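Botulinum neurotoxin type C1 (Clostridium botulinum, PDB 3N7K) binds gangliosides such as GD1b through its receptor-binding domain, which probably brings the neurotoxin to the surface of nerve cells. Local coordinates at residues 152-157 / 164-169; 181-186 / 203-208; 286-291 / 300-305; 330-335 / 402-407. One frame throughout, in Å; residues are numbered along the deposited sequence.

Contact 1: residues 152-157 / 164-169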
loop_
_atom_site.group_PDB
_atom_site.type_symbol
_atom_site.label_atom_id
_atom_site.label_comp_id
_atom_site.label_asym_id
_atom_site.label_seq_id
_atom_site.Cartn_x
_atom_site.Cartn_y
_atom_site.Cartn_z
ATOM N N MET A 152 26.510 6.175 18.469
ATOM C CA MET A 152 26.612 6.082 19.921
ATOM C C MET A 152 25.336 5.551 20.568
ATOM O O MET A 152 25.079 5.804 21.745
ATOM C CB MET A 152 26.942 7.455 20.497
ATOM C CG MET A 152 28.345 7.919 20.156
ATOM S SD MET A 152 29.555 6.938 21.049
ATOM C CE MET A 152 29.891 5.560 19.908
ATOM N N GLY A 153 24.540 4.817 19.792
ATOM C CA GLY A 153 23.300 4.280 20.311
ATOM C C GLY A 153 22.681 3.230 19.417
ATOM O O GLY A 153 23.321 2.243 19.040
ATOM N N ASN A 154 21.430 3.454 19.044
ATOM C CA ASN A 154 20.725 2.490 18.223
ATOM C C ASN A 154 20.507 2.787 16.737
ATOM O O ASN A 154 20.521 3.929 16.271
ATOM C CB ASN A 154 19.382 2.178 18.883
ATOM C CG ASN A 154 19.542 1.475 20.214
ATOM O OD1 ASN A 154 19.922 0.304 20.268
ATOM N ND2 ASN A 154 19.261 2.190 21.302
ATOM N N MET A 155 20.307 1.696 16.010
ATOM C CA MET A 155 20.044 1.689 14.584
ATOM C C MET A 155 18.650 1.074 14.480
ATOM O O MET A 155 18.409 -0.011 15.020
ATOM C CB MET A 155 21.077 0.797 13.894
ATOM C CG MET A 155 20.673 0.232 12.543
ATOM S SD MET A 155 21.816 -1.098 12.079
ATOM C CE MET A 155 22.641 -0.387 10.667
ATOM N N LYS A 156 17.725 1.768 13.822
ATOM C CA LYS A 156 16.370 1.242 13.684
ATOM C C LYS A 156 15.745 1.516 12.335
ATOM O O LYS A 156 16.222 2.344 11.561
ATOM C CB LYS A 156 15.439 1.791 14.774
ATOM C CG LYS A 156 16.073 2.730 15.777
ATOM C CD LYS A 156 15.099 2.963 16.916
ATOM C CE LYS A 156 15.637 3.929 17.963
ATOM N NZ LYS A 156 15.884 5.292 17.412
ATOM N N ILE A 157 14.658 0.812 12.060
ATOM C CA ILE A 157 13.955 0.976 10.808
ATOM C C ILE A 157 12.454 1.016 11.063
ATOM O O ILE A 157 11.943 0.257 11.877
ATOM C CB ILE A 157 14.306 -0.174 9.823
ATOM C CG1 ILE A 157 13.490 -0.023 8.538
ATOM C CG2 ILE A 157 14.054 -1.527 10.471
ATOM C CD1 ILE A 157 13.917 -0.950 7.433
ATOM N N ILE A 164 9.842 -1.029 13.439
ATOM C CA ILE A 164 9.783 -2.461 13.152
ATOM C C ILE A 164 10.897 -3.251 13.833
ATOM O O ILE A 164 10.677 -4.335 14.373
ATOM C CB ILE A 164 9.879 -2.719 11.629
ATOM C CG1 ILE A 164 8.733 -2.008 10.913
ATOM C CG2 ILE A 164 9.858 -4.206 11.338
ATOM C CD1 ILE A 164 7.370 -2.359 11.436
ATOM N N ASP A 165 12.096 -2.692 13.802
ATOM C CA ASP A 165 13.251 -3.345 14.363
ATOM C C ASP A 165 14.137 -2.270 14.978
ATOM O O ASP A 165 14.144 -1.123 14.528
ATOM C CB ASP A 165 13.979 -4.069 13.229
ATOM C CG ASP A 165 14.865 -5.181 13.723
ATOM O OD1 ASP A 165 14.747 -5.544 14.909
ATOM O OD2 ASP A 165 15.670 -5.700 12.925
ATOM N N THR A 166 14.873 -2.636 16.019
ATOM C CA THR A 166 15.776 -1.718 16.702
ATOM C C THR A 166 17.002 -2.536 17.080
ATOM O O THR A 166 16.911 -3.766 17.220
ATOM C CB THR A 166 15.138 -1.152 17.987
ATOM O OG1 THR A 166 16.097 -0.353 18.696
ATOM C CG2 THR A 166 14.657 -2.282 18.888
ATOM N N ILE A 167 18.143 -1.868 17.241
ATOM C CA ILE A 167 19.372 -2.567 17.607
ATOM C C ILE A 167 20.523 -1.630 17.963
ATOM O O ILE A 167 20.588 -0.490 17.490
ATOM C CB ILE A 167 19.842 -3.502 16.475
ATOM C CG1 ILE A 167 21.050 -4.321 16.937
ATOM C CG2 ILE A 167 20.239 -2.683 15.264
ATOM C CD1 ILE A 167 20.863 -4.991 18.284
ATOM N N LYS A 168 21.433 -2.125 18.799
ATOM C CA LYS A 168 22.583 -1.341 19.218
ATOM C C LYS A 168 23.712 -1.441 18.205
ATOM O O LYS A 168 24.112 -2.531 17.796
ATOM C CB LYS A 168 23.061 -1.804 20.599
ATOM C CG LYS A 168 24.361 -1.181 21.070
ATOM C CD LYS A 168 24.327 0.338 21.058
ATOM C CE LYS A 168 25.705 0.898 21.363
ATOM N NZ LYS A 168 25.821 2.348 21.067
ATOM N N VAL A 169 24.204 -0.284 17.784
ATOM C CA VAL A 169 25.299 -0.222 16.826
ATOM C C VAL A 169 26.585 -0.621 17.546
ATOM O O VAL A 169 26.875 -0.132 18.639
ATOM C CB VAL A 169 25.458 1.206 16.251
ATOM C CG1 VAL A 169 26.711 1.299 15.443
ATOM C CG2 VAL A 169 24.274 1.558 15.385
#
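Met155 and Ile167 lie side by side and point the same way from paired antiparallel strands of a beta hairpin in the concanavalin-like half of the receptor-binding region. Ile167 CG2 sits 3.8 Å from Met155 CB and also reaches the sulfur of the same side chain. Val169 CG2 touches the same Met155 CB from a second side, at 3.6 Å. Because Met155 CG stands opposite the backbone N (chi1 157°), the flexible thioether runs off the hairpin toward Phe114 and Leu116, where an unbranched, apolar chain can fill the buried interior. Ile157 shares this face; its CG2 branch meets Asp165 CB at 3.8 Å, while Ile126 of strand 122-129 covers both residues. The other face is more polar: Lys156 and Thr166 run alongside each other, with the methylene CD of Lys156 3.9 Å from Thr166 OG1, a pairing suited to a surface that solvent can reach. Near the hairpin turn, Ile164 and Asp165 both face Ile157, a classic beta bulge: Ile164 N donates to Ile157 O, and Ile157 N to Asp165 O. At the far end two donors grip Gly153 O. Val169 N comes almost head-on at 3.0 Å, whereas Lys168 NZ, its chain folded back by a bend at chi2 (55°), lies in the carbonyl plane on a lone pair of Gly153 O at 3.2 Å.

Contact 2: residues 181-186 / 203-208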
loop_
_atom_site.group_PDB
_atom_site.type_symbol
_atom_site.label_atom_id
_atom_site.label_comp_id
_atom_site.label_asym_id
_atom_site.label_seq_id
_atom_site.Cartn_x
_atom_site.Cartn_y
_atom_site.Cartn_z
ATOM N N ILE A 181 25.261 6.993 -4.159
ATOM C CA ILE A 181 24.103 6.169 -3.860
ATOM C C ILE A 181 23.610 5.761 -5.246
ATOM O O ILE A 181 23.279 6.630 -6.060
ATOM C CB ILE A 181 22.994 6.985 -3.176
ATOM C CG1 ILE A 181 23.564 7.746 -1.980
ATOM C CG2 ILE A 181 21.858 6.065 -2.758
ATOM C CD1 ILE A 181 22.564 8.657 -1.312
ATOM N N THR A 182 23.577 4.456 -5.524
ATOM C CA THR A 182 23.136 3.973 -6.832
ATOM C C THR A 182 21.832 3.190 -6.771
ATOM O O THR A 182 21.775 2.102 -6.197
ATOM C CB THR A 182 24.202 3.054 -7.506
ATOM O OG1 THR A 182 25.452 3.745 -7.622
ATOM C CG2 THR A 182 23.751 2.656 -8.894
ATOM N N PHE A 183 20.786 3.754 -7.363
ATOM C CA PHE A 183 19.488 3.093 -7.414
ATOM C C PHE A 183 19.497 2.182 -8.635
ATOM O O PHE A 183 19.781 2.628 -9.740
ATOM C CB PHE A 183 18.362 4.119 -7.570
ATOM C CG PHE A 183 18.189 5.019 -6.382
ATOM C CD1 PHE A 183 17.058 4.917 -5.573
ATOM C CD2 PHE A 183 19.160 5.959 -6.058
ATOM C CE1 PHE A 183 16.896 5.733 -4.463
ATOM C CE2 PHE A 183 19.012 6.780 -4.950
ATOM C CZ PHE A 183 17.876 6.665 -4.149
ATOM N N GLU A 184 19.186 0.910 -8.430
ATOM C CA GLU A 184 19.157 -0.062 -9.512
ATOM C C GLU A 184 18.906 -1.458 -8.940
ATOM O O GLU A 184 19.519 -1.845 -7.950
ATOM C CB GLU A 184 20.485 -0.032 -10.276
ATOM C CG GLU A 184 20.637 -1.123 -11.324
ATOM C CD GLU A 184 22.041 -1.161 -11.920
ATOM O OE1 GLU A 184 23.011 -1.186 -11.121
ATOM O OE2 GLU A 184 22.170 -1.174 -13.180
ATOM N N ILE A 185 17.992 -2.202 -9.557
ATOM C CA ILE A 185 17.680 -3.556 -9.109
ATOM C C ILE A 185 18.792 -4.522 -9.551
ATOM O O ILE A 185 19.046 -4.669 -10.745
ATOM C CB ILE A 185 16.349 -4.054 -9.717
ATOM C CG1 ILE A 185 15.217 -3.060 -9.433
ATOM C CG2 ILE A 185 16.016 -5.425 -9.169
ATOM C CD1 ILE A 185 14.843 -2.944 -7.985
ATOM N N ASN A 186 19.450 -5.177 -8.596
ATOM C CA ASN A 186 20.516 -6.125 -8.923
ATOM C C ASN A 186 20.474 -7.410 -8.123
ATOM O O ASN A 186 20.567 -7.393 -6.898
ATOM C CB ASN A 186 21.877 -5.472 -8.747
ATOM C CG ASN A 186 22.157 -4.474 -9.821
ATOM O OD1 ASN A 186 22.076 -4.798 -11.012
ATOM N ND2 ASN A 186 22.479 -3.246 -9.425
ATOM N N MET A 203 10.422 -1.543 -9.430
ATOM C CA MET A 203 10.563 -0.873 -8.151
ATOM C C MET A 203 10.231 0.588 -8.395
ATOM O O MET A 203 10.705 1.170 -9.371
ATOM C CB MET A 203 11.995 -1.003 -7.625
ATOM C CG MET A 203 12.275 -0.134 -6.390
ATOM S SD MET A 203 13.962 -0.263 -5.733
ATOM C CE MET A 203 14.902 0.804 -6.811
ATOM N N TRP A 204 9.411 1.170 -7.523
ATOM C CA TRP A 204 9.021 2.576 -7.633
ATOM C C TRP A 204 9.552 3.337 -6.437
ATOM O O TRP A 204 9.391 2.895 -5.308
ATOM C CB TRP A 204 7.502 2.716 -7.655
ATOM C CG TRP A 204 6.848 2.298 -8.935
ATOM C CD1 TRP A 204 6.404 3.115 -9.937
ATOM C CD2 TRP A 204 6.492 0.969 -9.314
ATOM N NE1 TRP A 204 5.783 2.377 -10.910
ATOM C CE2 TRP A 204 5.821 1.055 -10.554
ATOM C CE3 TRP A 204 6.669 -0.291 -8.724
ATOM C CZ2 TRP A 204 5.326 -0.073 -11.218
ATOM C CZ3 TRP A 204 6.178 -1.408 -9.378
ATOM C CH2 TRP A 204 5.512 -1.293 -10.614
ATOM N N ILE A 205 10.171 4.485 -6.681
ATOM C CA ILE A 205 10.714 5.300 -5.596
ATOM C C ILE A 205 10.182 6.731 -5.652
ATOM O O ILE A 205 9.956 7.282 -6.729
ATOM C CB ILE A 205 12.261 5.326 -5.635
ATOM C CG1 ILE A 205 12.798 3.897 -5.491
ATOM C CG2 ILE A 205 12.812 6.225 -4.515
ATOM C CD1 ILE A 205 12.404 3.227 -4.205
ATOM N N ARG A 206 10.004 7.330 -4.480
ATOM C CA ARG A 206 9.463 8.673 -4.375
ATOM C C ARG A 206 9.945 9.354 -3.105
ATOM O O ARG A 206 9.914 8.772 -2.016
ATOM C CB ARG A 206 7.943 8.606 -4.340
ATOM C CG ARG A 206 7.361 9.683 -3.490
ATOM C CD ARG A 206 6.027 9.327 -2.914
ATOM N NE ARG A 206 5.526 10.473 -2.171
ATOM C CZ ARG A 206 4.427 10.475 -1.428
ATOM N NH1 ARG A 206 4.065 11.586 -0.795
ATOM N NH2 ARG A 206 3.690 9.378 -1.315
ATOM N N ASP A 207 10.370 10.604 -3.258
ATOM C CA ASP A 207 10.868 11.426 -2.155
ATOM C C ASP A 207 11.893 10.736 -1.271
ATOM O O ASP A 207 11.632 10.471 -0.100
ATOM C CB ASP A 207 9.711 11.914 -1.285
ATOM C CG ASP A 207 8.736 12.785 -2.051
ATOM O OD1 ASP A 207 9.200 13.704 -2.758
ATOM O OD2 ASP A 207 7.512 12.551 -1.931
ATOM N N PHE A 208 13.056 10.449 -1.844
ATOM C CA PHE A 208 14.122 9.818 -1.098
ATOM C C PHE A 208 14.880 10.931 -0.381
ATOM O O PHE A 208 15.392 11.838 -1.023
ATOM C CB PHE A 208 15.066 9.070 -2.036
ATOM C CG PHE A 208 16.217 8.416 -1.328
ATOM C CD1 PHE A 208 16.084 7.154 -0.776
ATOM C CD2 PHE A 208 17.443 9.074 -1.205
ATOM C CE1 PHE A 208 17.160 6.558 -0.117
ATOM C CE2 PHE A 208 18.520 8.482 -0.545
ATOM C CZ PHE A 208 18.380 7.229 -0.003
#
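On the strand that presses Phe183 against Phe208, Asn186 ND2 donates to Glu184 OE1 at 2.7 Å. The bond is nearly straight and lies in the amide plane, but it meets the carboxylate from above its own plane. Glu184 points away from segment 203-208, and its OE2 forms a salt bridge with Arg53, so the charge is kept apart from the apolar layer behind it. That layer is the interior of a beta sandwich of the concanavalin-like kind, with strand axes 9.1 Å apart, and side chains alone bridge the gap. Phe183 drives its edge into the face of Phe208 in a T-shaped stack, the planes at 86° and the centroids 5.1 Å apart. Phe183 CZ stands over the middle of the Phe208 ring, its nearest atom there being CG at 3.7 Å. Phe208 CG is anti to the backbone N (chi1 179°), which carries the ring across the interior to receive that edge. Slim branched chains fill in around the rings: Ile205 CG2 touches Phe183 CE1, and Ile181 CD1 lies 4.1 Å from Phe208 CE2. Farther along, Ile185 CD1 nestles into the bent chain of Met203, 3.5 Å from CB and almost as near the sulfur. Leu46 of strand 44-47 packs on Phe183 and Met203, Leu11 of strand 7-13 on both phenylalanines, and Val56 and Val58 of strand 55-59 on Phe183.

Contact 3: residues 286-291 / 300-305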
loop_
_atom_site.group_PDB
_atom_site.type_symbol
_atom_site.label_atom_id
_atom_site.label_comp_id
_atom_site.label_asym_id
_atom_site.label_seq_id
_atom_site.Cartn_x
_atom_site.Cartn_y
_atom_site.Cartn_z
ATOM N N LYS A 286 -19.028 4.652 -8.616
ATOM C CA LYS A 286 -19.668 5.792 -9.265
ATOM C C LYS A 286 -19.875 6.949 -8.290
ATOM O O LYS A 286 -20.466 6.763 -7.226
ATOM C CB LYS A 286 -21.006 5.336 -9.840
ATOM C CG LYS A 286 -20.895 4.097 -10.748
ATOM C CD LYS A 286 -19.977 4.357 -11.966
ATOM C CE LYS A 286 -20.555 5.475 -12.862
ATOM N NZ LYS A 286 -19.770 5.796 -14.096
ATOM N N ARG A 287 -19.397 8.141 -8.658
ATOM C CA ARG A 287 -19.515 9.323 -7.792
ATOM C C ARG A 287 -20.835 10.058 -7.841
ATOM O O ARG A 287 -21.433 10.208 -8.890
ATOM C CB ARG A 287 -18.422 10.338 -8.106
ATOM C CG ARG A 287 -18.558 11.632 -7.319
ATOM C CD ARG A 287 -17.518 12.651 -7.755
ATOM N NE ARG A 287 -17.775 13.177 -9.094
ATOM C CZ ARG A 287 -16.817 13.543 -9.943
ATOM N NH1 ARG A 287 -17.129 14.020 -11.142
ATOM N NH2 ARG A 287 -15.539 13.412 -9.602
ATOM N N ILE A 288 -21.271 10.545 -6.689
ATOM C CA ILE A 288 -22.514 11.296 -6.603
ATOM C C ILE A 288 -22.175 12.728 -6.179
ATOM O O ILE A 288 -22.699 13.692 -6.737
ATOM C CB ILE A 288 -23.490 10.614 -5.608
ATOM C CG1 ILE A 288 -24.057 9.350 -6.258
ATOM C CG2 ILE A 288 -24.606 11.574 -5.196
ATOM C CD1 ILE A 288 -24.842 8.476 -5.333
ATOM N N ARG A 289 -21.282 12.851 -5.199
ATOM C CA ARG A 289 -20.818 14.149 -4.715
ATOM C C ARG A 289 -19.343 14.052 -4.328
ATOM O O ARG A 289 -18.960 13.219 -3.519
ATOM C CB ARG A 289 -21.637 14.619 -3.513
ATOM C CG ARG A 289 -21.032 15.847 -2.853
ATOM C CD ARG A 289 -22.032 16.650 -2.049
ATOM N NE ARG A 289 -22.374 16.090 -0.742
ATOM C CZ ARG A 289 -21.499 15.602 0.141
ATOM N NH1 ARG A 289 -21.931 15.138 1.312
ATOM N NH2 ARG A 289 -20.204 15.533 -0.149
ATOM N N GLY A 290 -18.520 14.907 -4.918
ATOM C CA GLY A 290 -17.095 14.894 -4.641
ATOM C C GLY A 290 -16.436 15.944 -5.508
ATOM O O GLY A 290 -17.134 16.764 -6.101
ATOM N N ASN A 291 -15.109 15.935 -5.600
ATOM C CA ASN A 291 -14.427 16.934 -6.416
ATOM C C ASN A 291 -14.548 16.603 -7.893
ATOM O O ASN A 291 -13.880 15.701 -8.394
ATOM C CB ASN A 291 -12.950 17.053 -6.024
ATOM C CG ASN A 291 -12.263 18.214 -6.723
ATOM O OD1 ASN A 291 -11.429 18.018 -7.602
ATOM N ND2 ASN A 291 -12.634 19.438 -6.347
ATOM N N GLY A 300 -15.693 11.175 2.535
ATOM C CA GLY A 300 -16.866 12.028 2.572
ATOM C C GLY A 300 -17.603 12.041 1.244
ATOM O O GLY A 300 -18.737 12.522 1.160
ATOM N N ASP A 301 -16.953 11.526 0.201
ATOM C CA ASP A 301 -17.559 11.461 -1.124
ATOM C C ASP A 301 -18.743 10.500 -1.108
ATOM O O ASP A 301 -18.656 9.423 -0.507
ATOM C CB ASP A 301 -16.536 10.961 -2.141
ATOM C CG ASP A 301 -15.700 12.072 -2.725
ATOM O OD1 ASP A 301 -15.643 13.164 -2.113
ATOM O OD2 ASP A 301 -15.089 11.842 -3.794
ATOM N N ILE A 302 -19.846 10.884 -1.756
ATOM C CA ILE A 302 -21.027 10.020 -1.832
ATOM C C ILE A 302 -20.939 9.281 -3.159
ATOM O O ILE A 302 -20.461 9.831 -4.156
ATOM C CB ILE A 302 -22.362 10.810 -1.768
ATOM C CG1 ILE A 302 -22.491 11.555 -0.438
ATOM C CG2 ILE A 302 -23.528 9.844 -1.833
ATOM C CD1 ILE A 302 -21.425 12.588 -0.199
ATOM N N LEU A 303 -21.410 8.037 -3.172
ATOM C CA LEU A 303 -21.323 7.202 -4.367
ATOM C C LEU A 303 -22.128 5.902 -4.281
ATOM O O LEU A 303 -22.754 5.607 -3.265
ATOM C CB LEU A 303 -19.850 6.848 -4.578
ATOM C CG LEU A 303 -19.122 6.534 -3.260
ATOM C CD1 LEU A 303 -19.515 5.179 -2.731
ATOM C CD2 LEU A 303 -17.638 6.583 -3.485
ATOM N N TYR A 304 -22.115 5.141 -5.372
ATOM C CA TYR A 304 -22.757 3.833 -5.415
ATOM C C TYR A 304 -21.794 2.935 -6.159
ATOM O O TYR A 304 -20.731 3.386 -6.601
ATOM C CB TYR A 304 -24.110 3.844 -6.129
ATOM C CG TYR A 304 -24.104 4.364 -7.543
ATOM C CD1 TYR A 304 -24.035 5.737 -7.793
ATOM C CD2 TYR A 304 -24.227 3.492 -8.636
ATOM C CE1 TYR A 304 -24.097 6.239 -9.086
ATOM C CE2 TYR A 304 -24.284 3.981 -9.940
ATOM C CZ TYR A 304 -24.222 5.360 -10.153
ATOM O OH TYR A 304 -24.291 5.879 -11.423
ATOM N N PHE A 305 -22.156 1.666 -6.292
ATOM C CA PHE A 305 -21.290 0.720 -6.966
ATOM C C PHE A 305 -22.043 -0.051 -8.033
ATOM O O PHE A 305 -23.167 -0.484 -7.817
ATOM C CB PHE A 305 -20.692 -0.265 -5.953
ATOM C CG PHE A 305 -20.024 0.397 -4.786
ATOM C CD1 PHE A 305 -20.782 1.007 -3.783
ATOM C CD2 PHE A 305 -18.639 0.450 -4.700
ATOM C CE1 PHE A 305 -20.165 1.671 -2.706
ATOM C CE2 PHE A 305 -18.015 1.105 -3.638
ATOM C CZ PHE A 305 -18.783 1.720 -2.637
#
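A classic beta bulge in the beta-trefoil half of the receptor-binding domain sets Ile288 and Arg289 together opposite Ile302, where the chain turns a corner at Ile288. Ile302 O takes both backbone donors from the same face of its carbonyl plane, Ile288 N at 2.8 Å and Arg289 N at a longer 3.3 Å. Ile302 N returns a bond to Arg289 O, this time on a lone pair in the carbonyl plane. The extra residue swings Ile288 toward the partner strand: its CB packs on Ile302 CG2 at 3.9 Å, and Ile288 CD1 meets the edge of the Tyr304 ring, 3.8 Å from Tyr304 CD1. A beta-branched chain suits this corner because its two arms serve two neighbours at once. Before the bulge the strands pair regularly, and Lys286 N donates to Tyr304 O. With Tyr304 CG between its backbone N and carbonyl carbon (chi1 56°), the ring leans across to the neighbouring strand and turns one face to Lys286. Lys286 CB stands 3.3 Å from the ring centroid, only 18° off the normal, a CH-pi contact made by the apolar part of a chain whose ammonium group goes on to Asn244. Beyond the bulge, Asp301 directs OD2 to Tyr243 and to the backbone N of Arg298. Arg289 bends at chi3 and lays a face of its guanidinium against Ile302 CD1, very tightly in the model, while its NH1 donates to the carbonyl O of Asn372.

Contact 4: residues 330-335 / 402-407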
loop_
_atom_site.group_PDB
_atom_site.type_symbol
_atom_site.label_atom_id
_atom_site.label_comp_id
_atom_site.label_asym_id
_atom_site.label_seq_id
_atom_site.Cartn_x
_atom_site.Cartn_y
_atom_site.Cartn_z
ATOM N N THR A 330 -30.321 -10.484 14.735
ATOM C CA THR A 330 -30.405 -9.589 13.599
ATOM C C THR A 330 -30.619 -8.198 14.150
ATOM O O THR A 330 -31.768 -7.709 14.176
ATOM C CB THR A 330 -31.589 -9.928 12.691
ATOM O OG1 THR A 330 -31.804 -8.844 11.768
ATOM C CG2 THR A 330 -32.870 -10.168 13.553
ATOM N N GLU A 331 -29.537 -7.590 14.657
ATOM C CA GLU A 331 -29.653 -6.239 15.184
ATOM C C GLU A 331 -30.431 -5.466 14.145
ATOM O O GLU A 331 -31.643 -5.514 14.112
ATOM C CB GLU A 331 -28.275 -5.580 15.459
ATOM C CG GLU A 331 -27.861 -5.673 16.934
ATOM C CD GLU A 331 -27.378 -4.339 17.441
ATOM O OE1 GLU A 331 -28.125 -3.350 17.243
ATOM O OE2 GLU A 331 -26.265 -4.285 18.016
ATOM N N ASP A 332 -29.699 -4.710 13.361
ATOM C CA ASP A 332 -30.291 -3.966 12.271
ATOM C C ASP A 332 -29.473 -4.343 11.073
ATOM O O ASP A 332 -28.951 -3.499 10.367
ATOM C CB ASP A 332 -30.289 -2.444 12.549
ATOM C CG ASP A 332 -31.160 -2.075 13.766
ATOM O OD1 ASP A 332 -30.733 -2.232 14.945
ATOM O OD2 ASP A 332 -32.312 -1.660 13.526
ATOM N N ILE A 333 -29.390 -5.650 10.853
ATOM C CA ILE A 333 -28.611 -6.186 9.749
ATOM C C ILE A 333 -29.339 -6.401 8.427
ATOM O O ILE A 333 -30.348 -7.104 8.364
ATOM C CB ILE A 333 -27.920 -7.506 10.163
ATOM C CG1 ILE A 333 -26.957 -7.231 11.313
ATOM C CG2 ILE A 333 -27.164 -8.101 8.986
ATOM C CD1 ILE A 333 -25.862 -6.252 10.966
ATOM N N TYR A 334 -28.809 -5.780 7.374
ATOM C CA TYR A 334 -29.384 -5.905 6.045
ATOM C C TYR A 334 -28.307 -6.368 5.095
ATOM O O TYR A 334 -27.180 -5.880 5.143
ATOM C CB TYR A 334 -29.945 -4.572 5.575
ATOM C CG TYR A 334 -30.827 -3.941 6.605
ATOM C CD1 TYR A 334 -30.279 -3.179 7.630
ATOM C CD2 TYR A 334 -32.202 -4.149 6.594
ATOM C CE1 TYR A 334 -31.071 -2.641 8.624
ATOM C CE2 TYR A 334 -33.012 -3.615 7.592
ATOM C CZ TYR A 334 -32.434 -2.862 8.604
ATOM O OH TYR A 334 -33.203 -2.351 9.623
ATOM N N ALA A 335 -28.651 -7.318 4.236
ATOM C CA ALA A 335 -27.690 -7.843 3.277
ATOM C C ALA A 335 -27.580 -6.882 2.113
ATOM O O ALA A 335 -28.467 -6.069 1.877
ATOM C CB ALA A 335 -28.132 -9.222 2.780
ATOM N N THR A 402 -22.849 -7.004 4.281
ATOM C CA THR A 402 -24.005 -6.529 5.022
ATOM C C THR A 402 -23.827 -5.088 5.443
ATOM O O THR A 402 -22.748 -4.513 5.329
ATOM C CB THR A 402 -24.235 -7.327 6.316
ATOM O OG1 THR A 402 -23.031 -7.310 7.085
ATOM C CG2 THR A 402 -24.648 -8.763 6.023
ATOM N N VAL A 403 -24.908 -4.517 5.946
ATOM C CA VAL A 403 -24.890 -3.148 6.410
ATOM C C VAL A 403 -25.564 -3.123 7.766
ATOM O O VAL A 403 -26.767 -3.367 7.873
ATOM C CB VAL A 403 -25.658 -2.205 5.461
ATOM C CG1 VAL A 403 -25.709 -0.805 6.046
ATOM C CG2 VAL A 403 -24.988 -2.187 4.094
ATOM N N LYS A 404 -24.772 -2.867 8.802
ATOM C CA LYS A 404 -25.299 -2.781 10.147
ATOM C C LYS A 404 -25.829 -1.364 10.308
ATOM O O LYS A 404 -25.192 -0.397 9.880
ATOM C CB LYS A 404 -24.201 -3.050 11.177
ATOM C CG LYS A 404 -24.574 -2.597 12.573
ATOM C CD LYS A 404 -24.352 -3.678 13.616
ATOM C CE LYS A 404 -24.950 -3.238 14.939
ATOM N NZ LYS A 404 -26.397 -2.888 14.770
ATOM N N GLN A 405 -27.020 -1.246 10.882
ATOM C CA GLN A 405 -27.595 0.065 11.112
ATOM C C GLN A 405 -27.808 0.192 12.601
ATOM O O GLN A 405 -27.077 -0.430 13.370
ATOM C CB GLN A 405 -28.897 0.257 10.326
ATOM C CG GLN A 405 -28.631 0.355 8.836
ATOM C CD GLN A 405 -29.824 0.807 8.041
ATOM O OE1 GLN A 405 -30.901 0.221 8.123
ATOM N NE2 GLN A 405 -29.635 1.853 7.246
ATOM N N GLY A 406 -28.800 0.965 13.019
ATOM C CA GLY A 406 -28.981 1.138 14.441
ATOM C C GLY A 406 -27.707 1.842 14.879
ATOM O O GLY A 406 -27.258 2.773 14.200
ATOM N N ASN A 407 -27.114 1.402 15.987
ATOM C CA ASN A 407 -25.877 2.005 16.469
ATOM C C ASN A 407 -24.693 1.172 15.996
ATOM O O ASN A 407 -24.241 0.237 16.659
ATOM C CB ASN A 407 -25.887 2.128 17.998
ATOM C CG ASN A 407 -24.560 2.589 18.550
ATOM O OD1 ASN A 407 -23.942 3.510 18.021
ATOM N ND2 ASN A 407 -24.112 1.950 19.627
#
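Lys404 begins against Ile333 and ends at Glu331. Its CB lies 3.6 Å from Ile333 CD1, and CG and CD continue past the same methyl at slightly longer range. CE then comes within 3.5 Å of Glu331 OE2. At the tip, a turn at chi4 (55°) brings NZ to two oxygens: a salt bridge to Glu331 OE1 at 3.1 Å, and a hydrogen bond to Gln405 O at 2.9 Å. Asp332 is near enough to add to the negative field, which would be expected to favour the charged amine. On the same face, Ile333 CG2 packs against Thr402 CG2, one methyl on another. The opposite face carries Tyr334 and Val403, joined through their backbones by a bond from Val403 N to Tyr334 O at 2.8 Å and a reciprocal, longer one. Gln405 OE1 comes close to Tyr334 CE1, the amide and ring planes 82° apart. Strand 376-387 pairs with the other edge of strand 396-404, and its Tyr385 packs on Ile333 and Thr402. Strands 333-340 and 396-404, distant in sequence, thus pair within the antiparallel sheet of the beta-trefoil half, here next to where strand 396-404 ends.

Overall arrangement
The four contacts follow one another along the chain without overlap, two in each half of the receptor-binding region, and no two of them touch. Contacts 1 and 2 belong to the concanavalin-like half, with centres about 23 Å apart. Strands 154-159, 162-168 and 202-211 share one sheet, and contact 2 joins that sheet to the one holding strand 180-187. Contacts 3 and 4, about 22 Å apart between centres, lie within a single sheet of the trefoil half; there a local pairing contrasts with one spanning 66 intervening residues. Between the halves, centres are about 36 to 47 Å apart, consistent with two separately packed modules joined in one elongated binding domain.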